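Side-chain contacts in N-acetylglucosamine-specific lectin (Saxidomus purpuratus, PDB 6A7T), which recognises carbohydrates, N-acetylglucosamine in particular, through a C-type lectin fold that does not need calcium for the recognition: residues Y100-G105 / W135-H140; C25-Q28 / E32-G35; L40-E45 / K52-S57. All blocks are in the same frame, centred on the assembly; numbering follows the deposited sequence.

Along the chain the order is contact 2, contact 3, contact 1. Contacts 2 and 3 share one antiparallel sheet, where strands 32-34 and 37-43 are neighbours; their centres lie about 16 Å apart, and Glu32 packs on Phe41. Contact 3 ties that sheet to helix 48-57. Contact 1 belongs to the second sheet, across the chain's centre from both; its centre is about 16 Å from that of contact 3, which it meets where Ile103 packs on Lys52, and about 23 Å from that of contact 2. The fold thus runs from a terminal region disulfide-linked to the neighbouring subunit, in contact 2, to a segment holding residues of the sugar and second calcium sites, in contact 1.

Contact 1: Y100-G105 / W135-H140; sequences YRWIDG and WQWNDH
Trp102 and Trp137 form a buried T-shaped (edge-to-face) pair between the two outermost strands of one sheet. The edge of Trp102 meets a face of Trp137, the planes standing at 86° with the six-membered centroids 5.2 Å apart. Trp102 CZ2 comes to 3.6 Å from Trp137 CH2, and Trp102 CH2 hangs 3.8 Å above the Trp137 plane, displaced toward the rim of that ring. With CG beside the backbone N (chi1 -45°), Trp137 carries its indole across toward strand 99-102. Strands 99-102 and 136-140 are separated by 86-94 and 124-130 in this antiparallel sheet of the C-type lectin domain, so the two segments meet through side chains rather than backbone pairing. Ile89 of the intervening strand 86-94 touches both tryptophans, and Tyr127 adds another edge-to-face pair to Trp137. Farther along, Tyr100 spans the same gap: its OH lies 3.4 Å from Asp139 CB, with ring and carboxylate planes 61° apart, while the hydroxyl's hydrogen bond goes to Ala120 O. The Asp139 carboxylate is held by the backbone N of Asp119 and Ala120 and by Gln141 NE2; it belongs to a second calcium site that is empty in this chain. Asn138 and His140 beside it belong to the N-acetylglucosamine site, which likewise carries no sugar in this chain. Beyond the strand end, a type I turn runs from Trp102 to Gly105, and Arg101 closes over it: NE and NH2 both reach Gly105 O at 2.9 Å, side-on in the guanidinium plane.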
loop_
_atom_site.group_PDB
_atom_site.type_symbol
_atom_site.label_atom_id
_atom_site.label_comp_id
_atom_site.label_asym_id
_atom_site.label_seq_id
_atom_site.Cartn_x
_atom_site.Cartn_y
_atom_site.Cartn_z
ATOM N N TYR A 100 18.832 17.842 -2.158
ATOM C CA TYR A 100 17.784 17.123 -2.843
ATOM C C TYR A 100 16.611 16.842 -1.882
ATOM O O TYR A 100 16.735 16.396 -0.726
ATOM C CB TYR A 100 18.376 15.875 -3.543
ATOM C CG TYR A 100 19.278 16.198 -4.698
ATOM C CD1 TYR A 100 18.784 16.375 -5.981
ATOM C CD2 TYR A 100 20.658 16.325 -4.531
ATOM C CE1 TYR A 100 19.587 16.695 -7.055
ATOM C CE2 TYR A 100 21.479 16.653 -5.590
ATOM C CZ TYR A 100 20.951 16.888 -6.851
ATOM O OH TYR A 100 21.671 17.262 -7.932
ATOM N N ARG A 101 15.391 17.065 -2.396
ATOM C CA ARG A 101 14.139 16.828 -1.727
ATOM C C ARG A 101 13.155 16.162 -2.715
ATOM O O ARG A 101 13.261 16.341 -3.923
ATOM C CB ARG A 101 13.514 18.147 -1.251
ATOM C CG ARG A 101 14.398 18.990 -0.339
ATOM C CD ARG A 101 14.609 18.382 1.019
ATOM N NE ARG A 101 13.432 18.456 1.869
ATOM C CZ ARG A 101 13.445 18.771 3.170
ATOM N NH1 ARG A 101 14.602 18.884 3.790
ATOM N NH2 ARG A 101 12.296 18.971 3.814
ATOM N N TRP A 102 12.220 15.415 -2.166
ATOM C CA TRP A 102 11.101 14.930 -2.961
ATOM C C TRP A 102 10.244 16.120 -3.369
ATOM O O TRP A 102 10.233 17.132 -2.707
ATOM C CB TRP A 102 10.280 13.891 -2.204
ATOM C CG TRP A 102 11.076 12.672 -1.868
ATOM C CD1 TRP A 102 11.335 12.182 -0.622
ATOM C CD2 TRP A 102 11.711 11.773 -2.782
ATOM N NE1 TRP A 102 12.095 11.039 -0.680
ATOM C CE2 TRP A 102 12.359 10.784 -1.996
ATOM C CE3 TRP A 102 11.827 11.724 -4.180
ATOM C CZ2 TRP A 102 13.071 9.744 -2.584
ATOM C CZ3 TRP A 102 12.574 10.724 -4.751
ATOM C CH2 TRP A 102 13.203 9.755 -3.951
ATOM N N ILE A 103 9.497 15.952 -4.456
ATOM C CA ILE A 103 8.776 17.108 -5.024
ATOM C C ILE A 103 7.583 17.545 -4.162
ATOM O O ILE A 103 7.099 18.653 -4.385
ATOM C CB ILE A 103 8.332 16.845 -6.464
ATOM C CG1 ILE A 103 7.467 15.595 -6.546
ATOM C CG2 ILE A 103 9.536 16.861 -7.402
ATOM C CD1 ILE A 103 6.682 15.501 -7.842
ATOM N N ASP A 104 7.146 16.745 -3.190
ATOM C CA ASP A 104 6.206 17.245 -2.165
ATOM C C ASP A 104 6.895 18.098 -1.087
ATOM O O ASP A 104 6.216 18.500 -0.095
ATOM C CB ASP A 104 5.460 16.126 -1.447
ATOM C CG ASP A 104 6.322 15.102 -0.725
ATOM O OD1 ASP A 104 7.543 15.256 -0.683
ATOM O OD2 ASP A 104 5.729 14.127 -0.221
ATOM N N GLY A 105 8.194 18.327 -1.233
ATOM C CA GLY A 105 9.008 19.137 -0.319
ATOM C C GLY A 105 9.726 18.339 0.770
ATOM O O GLY A 105 10.618 18.918 1.473
ATOM N N TRP A 135 20.255 0.272 -10.955
ATOM C CA TRP A 135 18.900 0.641 -10.622
ATOM C C TRP A 135 18.860 1.344 -9.257
ATOM O O TRP A 135 18.201 0.954 -8.330
ATOM C CB TRP A 135 17.932 -0.543 -10.753
ATOM C CG TRP A 135 17.706 -0.957 -12.173
ATOM C CD1 TRP A 135 17.924 -2.207 -12.688
ATOM C CD2 TRP A 135 17.286 -0.138 -13.274
ATOM N NE1 TRP A 135 17.602 -2.224 -14.014
ATOM C CE2 TRP A 135 17.234 -0.974 -14.413
ATOM C CE3 TRP A 135 16.914 1.209 -13.417
ATOM C CZ2 TRP A 135 16.799 -0.518 -15.652
ATOM C CZ3 TRP A 135 16.526 1.667 -14.655
ATOM C CH2 TRP A 135 16.514 0.824 -15.770
ATOM N N GLN A 136 19.637 2.435 -9.184
ATOM C CA GLN A 136 19.730 3.296 -8.007
ATOM C C GLN A 136 19.629 4.738 -8.510
ATOM O O GLN A 136 19.728 5.018 -9.730
ATOM C CB GLN A 136 21.045 3.022 -7.268
ATOM C CG GLN A 136 21.082 1.670 -6.584
ATOM C CD GLN A 136 22.497 1.333 -6.170
ATOM O OE1 GLN A 136 23.427 1.295 -6.975
ATOM N NE2 GLN A 136 22.654 1.170 -4.886
ATOM N N TRP A 137 19.553 5.675 -7.580
ATOM C CA TRP A 137 19.311 7.067 -7.998
ATOM C C TRP A 137 20.585 7.758 -8.500
ATOM O O TRP A 137 21.675 7.499 -7.983
ATOM C CB TRP A 137 18.658 7.887 -6.882
ATOM C CG TRP A 137 17.531 7.263 -6.161
ATOM C CD1 TRP A 137 16.601 6.394 -6.648
ATOM C CD2 TRP A 137 17.157 7.543 -4.814
ATOM N NE1 TRP A 137 15.731 6.065 -5.677
ATOM C CE2 TRP A 137 16.045 6.752 -4.528
ATOM C CE3 TRP A 137 17.693 8.341 -3.795
ATOM C CZ2 TRP A 137 15.420 6.737 -3.294
ATOM C CZ3 TRP A 137 17.104 8.280 -2.554
ATOM C CH2 TRP A 137 15.960 7.552 -2.312
ATOM N N ASN A 138 20.457 8.596 -9.550
ATOM C CA ASN A 138 21.510 9.437 -10.101
ATOM C C ASN A 138 20.940 10.857 -10.273
ATOM O O ASN A 138 19.702 11.022 -10.438
ATOM C CB ASN A 138 21.970 9.000 -11.487
ATOM C CG ASN A 138 23.165 9.769 -11.967
ATOM O OD1 ASN A 138 24.042 10.017 -11.164
ATOM N ND2 ASN A 138 23.183 10.158 -13.239
ATOM N N ASP A 139 21.801 11.860 -10.180
ATOM C CA ASP A 139 21.451 13.286 -10.376
ATOM C C ASP A 139 21.873 13.714 -11.775
ATOM O O ASP A 139 23.043 13.538 -12.169
ATOM C CB ASP A 139 22.170 14.163 -9.341
ATOM C CG ASP A 139 23.688 14.014 -9.377
ATOM O OD1 ASP A 139 24.154 12.895 -9.095
ATOM O OD2 ASP A 139 24.367 14.979 -9.801
ATOM N N HIS A 140 20.959 14.318 -12.545
ATOM C CA HIS A 140 21.187 14.783 -13.867
ATOM C C HIS A 140 20.915 16.296 -13.864
ATOM O O HIS A 140 19.894 16.733 -13.343
ATOM C CB HIS A 140 20.277 14.088 -14.904
ATOM C CG HIS A 140 20.556 14.470 -16.317
ATOM N ND1 HIS A 140 21.703 14.030 -16.981
ATOM C CD2 HIS A 140 19.842 15.150 -17.250
ATOM C CE1 HIS A 140 21.675 14.445 -18.229
ATOM N NE2 HIS A 140 20.561 15.164 -18.418
#

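Contact 2: C25-Q28 / E32-G35; sequences CDCQ and EWFG
Trp33 NE1 donates a hydrogen bond to Cys22 O of the same chain, and from the edge of the same indole Cys27 SG closes in. This is the amino-terminal region of the lectin, where strand 32-34 forms a beta-hairpin with strand 37-43 and the disulfide Cys27-Cys38 pins the preceding loop to it, as in long-form C-type lectin domains. The sulfur therefore has a fixed covalent partner on the second strand and rests against the first, Cys27 SG lying 3.6 Å from Trp33 CB. Relative to the ring, the approach is a sulfur-aromatic contact at the edge: Cys27 SG is 5.0 Å from the centroid of the Trp33 five-membered ring and 89° off its normal. The nearest ring atom is Trp33 CD1, 4.0 Å from Cys27 SG. With CG opposite the backbone N (chi1 -172°), Trp33 sets its indole beside the loop, and the rotation about CB-CG (chi2 91°) turns the pyrrole edge, rather than a face, to the sulfur. The loop also serves the dimer: Cys25 is disulfide-bonded to Cys22 of the neighbouring subunit, and Asp26 OD1 makes a salt bridge to Lys70 of that subunit, whose Glu67 packs on Trp33. One face of the Trp33 indole is met by the chain's own turn, where Gly35 N sits 3.7 Å above the ring plane, toward its rim.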
loop_
_atom_site.group_PDB
_atom_site.type_symbol
_atom_site.label_atom_id
_atom_site.label_comp_id
_atom_site.label_asym_id
_atom_site.label_seq_id
_atom_site.Cartn_x
_atom_site.Cartn_y
_atom_site.Cartn_z
ATOM N N CYS A 25 -7.536 -2.850 -6.203
ATOM C CA CYS A 25 -8.055 -3.084 -7.545
ATOM C C CYS A 25 -8.580 -1.790 -8.152
ATOM O O CYS A 25 -9.352 -1.855 -9.125
ATOM C CB CYS A 25 -9.144 -4.143 -7.506
ATOM S SG CYS A 25 -8.460 -5.691 -6.867
ATOM N N ASP A 26 -8.141 -0.656 -7.594
ATOM C CA ASP A 26 -8.625 0.700 -7.978
ATOM C C ASP A 26 -7.813 1.261 -9.152
ATOM O O ASP A 26 -8.192 2.283 -9.703
ATOM C CB ASP A 26 -8.418 1.753 -6.880
ATOM C CG ASP A 26 -9.596 2.075 -5.976
ATOM O OD1 ASP A 26 -10.711 1.514 -6.261
ATOM O OD2 ASP A 26 -9.403 2.990 -5.048
ATOM N N CYS A 27 -6.673 0.672 -9.478
ATOM C CA CYS A 27 -5.748 1.345 -10.412
ATOM C C CYS A 27 -6.339 1.377 -11.831
ATOM O O CYS A 27 -7.023 0.452 -12.252
ATOM C CB CYS A 27 -4.384 0.670 -10.415
ATOM S SG CYS A 27 -3.506 0.594 -8.818
ATOM N N GLN A 28 -6.048 2.472 -12.550
ATOM C CA GLN A 28 -6.329 2.615 -13.993
ATOM C C GLN A 28 -5.640 1.476 -14.768
ATOM O O GLN A 28 -4.604 0.881 -14.342
ATOM C CB GLN A 28 -5.881 3.999 -14.500
ATOM C CG GLN A 28 -6.451 5.248 -13.808
ATOM C CD GLN A 28 -7.776 5.722 -14.359
ATOM O OE1 GLN A 28 -8.373 5.078 -15.222
ATOM N NE2 GLN A 28 -8.230 6.870 -13.873
ATOM N N GLU A 32 -0.040 -0.162 -11.816
ATOM C CA GLU A 32 0.218 -1.249 -10.862
ATOM C C GLU A 32 0.065 -0.744 -9.440
ATOM O O GLU A 32 0.466 0.331 -9.126
ATOM C CB GLU A 32 1.662 -1.723 -10.941
ATOM C CG GLU A 32 1.972 -2.523 -12.162
ATOM C CD GLU A 32 3.337 -3.155 -11.922
ATOM O OE1 GLU A 32 4.222 -2.974 -12.781
ATOM O OE2 GLU A 32 3.502 -3.817 -10.838
ATOM N N TRP A 33 -0.462 -1.596 -8.550
ATOM C CA TRP A 33 -0.641 -1.264 -7.133
ATOM C C TRP A 33 0.510 -1.802 -6.284
ATOM O O TRP A 33 0.943 -2.941 -6.471
ATOM C CB TRP A 33 -1.957 -1.848 -6.644
ATOM C CG TRP A 33 -2.363 -1.426 -5.267
ATOM C CD1 TRP A 33 -3.142 -0.346 -4.977
ATOM C CD2 TRP A 33 -2.029 -2.031 -4.002
ATOM N NE1 TRP A 33 -3.360 -0.285 -3.634
ATOM C CE2 TRP A 33 -2.699 -1.296 -3.009
ATOM C CE3 TRP A 33 -1.303 -3.167 -3.619
ATOM C CZ2 TRP A 33 -2.607 -1.576 -1.645
ATOM C CZ3 TRP A 33 -1.228 -3.467 -2.264
ATOM C CH2 TRP A 33 -1.847 -2.676 -1.294
ATOM N N PHE A 34 0.928 -0.988 -5.333
ATOM C CA PHE A 34 1.837 -1.411 -4.294
ATOM C C PHE A 34 1.689 -0.467 -3.108
ATOM O O PHE A 34 1.724 0.733 -3.265
ATOM C CB PHE A 34 3.279 -1.413 -4.809
ATOM C CG PHE A 34 4.269 -1.707 -3.713
ATOM C CD1 PHE A 34 4.446 -3.011 -3.286
ATOM C CD2 PHE A 34 4.900 -0.682 -3.033
ATOM C CE1 PHE A 34 5.294 -3.280 -2.226
ATOM C CE2 PHE A 34 5.782 -0.963 -2.002
ATOM C CZ PHE A 34 5.962 -2.257 -1.610
ATOM N N GLY A 35 1.513 -1.019 -1.892
ATOM C CA GLY A 35 1.759 -0.197 -0.699
ATOM C C GLY A 35 0.792 0.982 -0.536
ATOM O O GLY A 35 1.169 2.000 0.025
#

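Contact 3: L40-E45 / K52-S57; sequences LFDETE and KTFCES
The contact is a small strand-to-helix packing at the partly exposed border of the fold, in which Phe54 of helix 48-57 leans on Leu40 and Asp42 of strand 37-43. Leu40 and Asp42, two residues apart, point from the same side of the strand, and both reach the CE2-CZ end of the ring. Leu40 CD2 comes in at the edge, near the ring plane, 4.0 Å from Phe54 CE2. Asp42 approaches obliquely, its CG 3.7 Å from Phe54 CE2, with carboxylate and ring planes 43° apart. Phe54 extends toward the strand because its CG is anti to the backbone N (chi1 170°). The pairing belongs to the C-type lectin fold: next to Phe54, Cys55 ties the helix by disulfide to Cys152 of strand 148-154, the neighbour of strand 37-43 in the sheet. Asp42 also forms an Asx turn, OD2 taking the backbone N-H of Thr44 at 3.2 Å (N to OD2) from above the carboxylate plane. Arg46 bridges the two sides, paired in a salt bridge with Asp42 OD2 and in a cation-pi contact with Phe54. On the helix, Ser57 OG donates to a lone pair of Phe54 O at 2.7 Å.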
loop_
_atom_site.group_PDB
_atom_site.type_symbol
_atom_site.label_atom_id
_atom_site.label_comp_id
_atom_site.label_asym_id
_atom_site.label_seq_id
_atom_site.Cartn_x
_atom_site.Cartn_y
_atom_site.Cartn_z
ATOM N N LEU A 40 2.367 4.285 -12.495
ATOM C CA LEU A 40 2.456 4.199 -13.948
ATOM C C LEU A 40 3.923 4.309 -14.338
ATOM O O LEU A 40 4.549 5.335 -14.057
ATOM C CB LEU A 40 1.663 5.360 -14.560
ATOM C CG LEU A 40 1.679 5.409 -16.102
ATOM C CD1 LEU A 40 1.015 4.202 -16.700
ATOM C CD2 LEU A 40 1.013 6.661 -16.611
ATOM N N PHE A 41 4.443 3.261 -14.986
ATOM C CA PHE A 41 5.769 3.247 -15.560
ATOM C C PHE A 41 5.619 3.672 -17.017
ATOM O O PHE A 41 5.333 2.827 -17.884
ATOM C CB PHE A 41 6.398 1.868 -15.334
ATOM C CG PHE A 41 6.582 1.526 -13.879
ATOM C CD1 PHE A 41 5.525 1.016 -13.129
ATOM C CD2 PHE A 41 7.823 1.665 -13.247
ATOM C CE1 PHE A 41 5.696 0.671 -11.792
ATOM C CE2 PHE A 41 7.978 1.347 -11.910
ATOM C CZ PHE A 41 6.924 0.839 -11.185
ATOM N N ASP A 42 5.637 4.980 -17.219
ATOM C CA ASP A 42 5.270 5.525 -18.520
ATOM C C ASP A 42 6.495 5.558 -19.441
ATOM O O ASP A 42 7.531 6.095 -19.073
ATOM C CB ASP A 42 4.621 6.894 -18.401
ATOM C CG ASP A 42 3.883 7.250 -19.693
ATOM O OD1 ASP A 42 2.746 6.745 -19.915
ATOM O OD2 ASP A 42 4.462 7.951 -20.505
ATOM N N GLU A 43 6.331 5.029 -20.656
ATOM C CA GLU A 43 7.459 4.818 -21.539
ATOM C C GLU A 43 7.599 5.928 -22.575
ATOM O O GLU A 43 8.524 5.872 -23.423
ATOM C CB GLU A 43 7.310 3.449 -22.174
ATOM C CG GLU A 43 7.414 2.361 -21.128
ATOM C CD GLU A 43 7.547 0.973 -21.700
ATOM O OE1 GLU A 43 7.149 0.804 -22.882
ATOM O OE2 GLU A 43 8.059 0.097 -20.974
ATOM N N THR A 44 6.729 6.921 -22.534
ATOM C CA THR A 44 6.881 8.095 -23.396
ATOM C C THR A 44 8.051 8.933 -22.867
ATOM O O THR A 44 8.154 9.186 -21.693
ATOM C CB THR A 44 5.641 8.975 -23.480
ATOM O OG1 THR A 44 4.603 8.234 -24.124
ATOM C CG2 THR A 44 5.860 10.254 -24.249
ATOM N N GLU A 45 8.954 9.327 -23.755
ATOM C CA GLU A 45 10.184 10.002 -23.328
ATOM C C GLU A 45 9.972 11.514 -23.316
ATOM O O GLU A 45 9.499 12.093 -24.330
ATOM C CB GLU A 45 11.323 9.652 -24.288
ATOM C CG GLU A 45 11.722 8.198 -24.216
ATOM C CD GLU A 45 12.851 7.853 -25.157
ATOM O OE1 GLU A 45 12.667 8.047 -26.379
ATOM O OE2 GLU A 45 13.891 7.406 -24.666
ATOM N N LYS A 52 7.077 15.749 -14.887
ATOM C CA LYS A 52 6.370 16.232 -13.699
ATOM C C LYS A 52 4.951 16.695 -14.071
ATOM O O LYS A 52 3.973 16.309 -13.421
ATOM C CB LYS A 52 7.172 17.345 -13.048
ATOM C CG LYS A 52 6.626 17.925 -11.752
ATOM C CD LYS A 52 7.559 18.957 -11.205
ATOM C CE LYS A 52 7.146 19.404 -9.844
ATOM N NZ LYS A 52 5.956 20.264 -9.951
ATOM N N THR A 53 4.862 17.502 -15.123
ATOM C CA THR A 53 3.606 17.986 -15.677
ATOM C C THR A 53 2.692 16.830 -16.070
ATOM O O THR A 53 1.462 16.831 -15.801
ATOM C CB THR A 53 3.884 18.911 -16.872
ATOM O OG1 THR A 53 4.563 20.017 -16.287
ATOM C CG2 THR A 53 2.599 19.381 -17.520
ATOM N N PHE A 54 3.265 15.833 -16.714
ATOM C CA PHE A 54 2.506 14.723 -17.202
ATOM C C PHE A 54 1.905 13.950 -16.038
ATOM O O PHE A 54 0.720 13.664 -16.060
ATOM C CB PHE A 54 3.347 13.781 -18.053
ATOM C CG PHE A 54 2.621 12.511 -18.365
ATOM C CD1 PHE A 54 1.507 12.533 -19.196
ATOM C CD2 PHE A 54 2.991 11.317 -17.777
ATOM C CE1 PHE A 54 0.803 11.364 -19.449
ATOM C CE2 PHE A 54 2.271 10.151 -18.029
ATOM C CZ PHE A 54 1.202 10.171 -18.888
ATOM N N CYS A 55 2.701 13.655 -15.011
ATOM C CA CYS A 55 2.138 12.940 -13.877
ATOM C C CYS A 55 0.990 13.755 -13.260
ATOM O O CYS A 55 -0.011 13.173 -12.892
ATOM C CB CYS A 55 3.212 12.588 -12.859
ATOM S SG CYS A 55 4.382 11.368 -13.464
ATOM N N GLU A 56 1.144 15.095 -13.129
ATOM C CA GLU A 56 0.085 15.974 -12.613
ATOM C C GLU A 56 -1.188 15.818 -13.444
ATOM O O GLU A 56 -2.310 15.757 -12.866
ATOM C CB GLU A 56 0.566 17.419 -12.605
ATOM C CG GLU A 56 1.620 17.686 -11.528
ATOM C CD GLU A 56 2.409 18.994 -11.664
ATOM O OE1 GLU A 56 2.112 19.803 -12.585
ATOM O OE2 GLU A 56 3.304 19.202 -10.861
ATOM N N SER A 57 -1.038 15.753 -14.774
ATOM C CA SER A 57 -2.167 15.627 -15.710
ATOM C C SER A 57 -2.925 14.315 -15.442
ATOM O O SER A 57 -4.139 14.257 -15.774
ATOM C CB SER A 57 -1.702 15.710 -17.135
ATOM O OG SER A 57 -1.261 14.468 -17.633
#